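Local coordinates for protein mannose-specific lectin 1 chain 2 (PDB 3R0E) that is one bulb-type domain of a beta-prism II lectin that binds D-mannose and probably agglutinates rabbit erythrocytes, at residues B[88-93]-B[98-103]. Residues are numbered along the deposited sequence; the frame is centred on the assembly and turned at random.
Sequences YVLILQ and GVIYGP
Val89 O accepts the N-H of Tyr101 at 2.8 Å in a nearly straight bond (169° at the hydrogen), and the CA-H of Ile100 also reaches this oxygen, at 3.3 Å from CA to O. Val89 N answers with a bond to Tyr101 O (3.0 Å), and Ile91 and Val99 form the next hydrogen-bonded pair through two similar bonds. Between them, Leu90 and Ile100 make a non-hydrogen-bonded pair. The two strands thus form an antiparallel beta hairpin in a bulb-type lectin domain of the beta-prism II fold. Strand 8-10 lies along the other edge of 89-92, while residues 98-101 pair with a strand of the neighbouring chain, so the sheet continues across the interface.

Branched aliphatic residues suit a sheet with both faces buried. Leu90 CD1 packs on Ile100 CG1 (3.8 Å), and both side chains rest on Leu66 inside the prism. On the face bearing Val89, Ile91, Val99 and Tyr101, Ile91 holds its CG1 anti to the carbonyl carbon (chi1 -51°) and runs on extended (chi2 174°), so that CD1 meets Tyr101 CD2 obliquely at 3.8 Å; Val99 CG1 lies over a face of the same ring, near its rim. The neighbouring chain packs on Val89 and Tyr101 here.

Beyond the Val89-Tyr101 pair, Tyr88 and Pro103 lie side by side, Pro103, preceded by a cis peptide, over one face of the ring and offset toward its rim; Tyr88 OH is hydrogen-bonded to Lys84 O. Gly102 suits its extended backbone, where a CB would crowd the preceding carbonyl.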
loop_
_atom_site.group_PDB
_atom_site.type_symbol
_atom_site.label_atom_id
_atom_site.label_comp_id
_atom_site.label_asym_id
_atom_site.label_seq_id
_atom_site.Cartn_x
_atom_site.Cartn_y
_atom_site.Cartn_z
ATOM N N TYR B 88 -7.178 6.283 -0.136
ATOM C CA TYR B 88 -6.841 4.963 -0.679
ATOM C C TYR B 88 -5.425 4.902 -1.245
ATOM O O TYR B 88 -4.857 5.924 -1.634
ATOM C CB TYR B 88 -7.849 4.536 -1.753
ATOM C CG TYR B 88 -9.205 4.178 -1.190
ATOM C CD1 TYR B 88 -10.099 5.174 -0.767
ATOM C CD2 TYR B 88 -9.601 2.846 -1.076
ATOM C CE1 TYR B 88 -11.324 4.860 -0.248
ATOM C CE2 TYR B 88 -10.851 2.519 -0.562
ATOM C CZ TYR B 88 -11.706 3.532 -0.146
ATOM O OH TYR B 88 -12.945 3.210 0.365
ATOM N N VAL B 89 -4.862 3.701 -1.289
ATOM C CA VAL B 89 -3.548 3.484 -1.881
ATOM C C VAL B 89 -3.586 2.256 -2.790
ATOM O O VAL B 89 -4.198 1.242 -2.441
ATOM C CB VAL B 89 -2.433 3.348 -0.797
ATOM C CG1 VAL B 89 -2.653 2.137 0.100
ATOM C CG2 VAL B 89 -1.033 3.322 -1.430
ATOM N N LEU B 90 -2.964 2.373 -3.960
ATOM C CA LEU B 90 -2.676 1.226 -4.816
ATOM C C LEU B 90 -1.225 0.830 -4.555
ATOM O O LEU B 90 -0.314 1.651 -4.702
ATOM C CB LEU B 90 -2.890 1.570 -6.302
ATOM C CG LEU B 90 -2.405 0.586 -7.386
ATOM C CD1 LEU B 90 -3.191 -0.729 -7.397
ATOM C CD2 LEU B 90 -2.456 1.241 -8.780
ATOM N N ILE B 91 -1.002 -0.409 -4.141
ATOM C CA ILE B 91 0.364 -0.878 -3.937
ATOM C C ILE B 91 0.729 -1.921 -4.991
ATOM O O ILE B 91 0.042 -2.931 -5.150
ATOM C CB ILE B 91 0.586 -1.446 -2.515
ATOM C CG1 ILE B 91 0.102 -0.459 -1.448
ATOM C CG2 ILE B 91 2.071 -1.795 -2.285
ATOM C CD1 ILE B 91 0.151 -0.997 -0.046
ATOM N N LEU B 92 1.790 -1.658 -5.743
ATOM C CA LEU B 92 2.395 -2.720 -6.527
ATOM C C LEU B 92 3.324 -3.465 -5.585
ATOM O O LEU B 92 4.413 -2.992 -5.265
ATOM C CB LEU B 92 3.145 -2.182 -7.740
ATOM C CG LEU B 92 3.706 -3.287 -8.641
ATOM C CD1 LEU B 92 2.579 -4.229 -9.135
ATOM C CD2 LEU B 92 4.491 -2.689 -9.814
ATOM N N GLN B 93 2.865 -4.620 -5.124
ATOM C CA GLN B 93 3.557 -5.383 -4.088
ATOM C C GLN B 93 4.699 -6.213 -4.649
ATOM O O GLN B 93 4.673 -6.623 -5.820
ATOM C CB GLN B 93 2.562 -6.294 -3.366
ATOM C CG GLN B 93 1.289 -5.577 -2.892
ATOM C CD GLN B 93 0.311 -6.491 -2.174
ATOM O OE1 GLN B 93 0.340 -7.725 -2.319
ATOM N NE2 GLN B 93 -0.565 -5.887 -1.384
ATOM N N GLY B 98 -1.180 -6.103 -7.652
ATOM C CA GLY B 98 -1.483 -4.693 -7.528
ATOM C C GLY B 98 -2.788 -4.585 -6.778
ATOM O O GLY B 98 -3.843 -4.898 -7.325
ATOM N N VAL B 99 -2.719 -4.157 -5.518
ATOM C CA VAL B 99 -3.894 -4.162 -4.640
ATOM C C VAL B 99 -4.283 -2.747 -4.167
ATOM O O VAL B 99 -3.428 -1.954 -3.757
ATOM C CB VAL B 99 -3.688 -5.112 -3.416
ATOM C CG1 VAL B 99 -4.970 -5.262 -2.637
ATOM C CG2 VAL B 99 -3.193 -6.503 -3.861
ATOM N N ILE B 100 -5.573 -2.436 -4.240
ATOM C CA ILE B 100 -6.082 -1.165 -3.726
ATOM C C ILE B 100 -6.581 -1.371 -2.305
ATOM O O ILE B 100 -7.438 -2.216 -2.055
ATOM C CB ILE B 100 -7.224 -0.578 -4.593
ATOM C CG1 ILE B 100 -6.779 -0.408 -6.047
ATOM C CG2 ILE B 100 -7.703 0.776 -4.022
ATOM C CD1 ILE B 100 -7.896 0.038 -6.969
ATOM N N TYR B 101 -6.043 -0.597 -1.372
ATOM C CA TYR B 101 -6.429 -0.711 0.011
ATOM C C TYR B 101 -6.999 0.601 0.477
ATOM O O TYR B 101 -6.437 1.675 0.189
ATOM C CB TYR B 101 -5.209 -0.984 0.872
ATOM C CG TYR B 101 -4.553 -2.309 0.661
ATOM C CD1 TYR B 101 -5.049 -3.461 1.285
ATOM C CD2 TYR B 101 -3.419 -2.419 -0.135
ATOM C CE1 TYR B 101 -4.436 -4.679 1.114
ATOM C CE2 TYR B 101 -2.787 -3.629 -0.303
ATOM C CZ TYR B 101 -3.304 -4.754 0.323
ATOM O OH TYR B 101 -2.699 -5.960 0.145
ATOM N N GLY B 102 -8.088 0.525 1.230
ATOM C CA GLY B 102 -8.594 1.698 1.914
ATOM C C GLY B 102 -10.030 1.520 2.349
ATOM O O GLY B 102 -10.641 0.500 2.055
ATOM N N PRO B 103 -10.590 2.528 3.033
ATOM C CA PRO B 103 -9.902 3.781 3.341
ATOM C C PRO B 103 -8.944 3.598 4.511
ATOM O O PRO B 103 -8.882 2.512 5.076
ATOM C CB PRO B 103 -11.054 4.707 3.743
ATOM C CG PRO B 103 -12.067 3.774 4.369
ATOM C CD PRO B 103 -11.956 2.479 3.599
#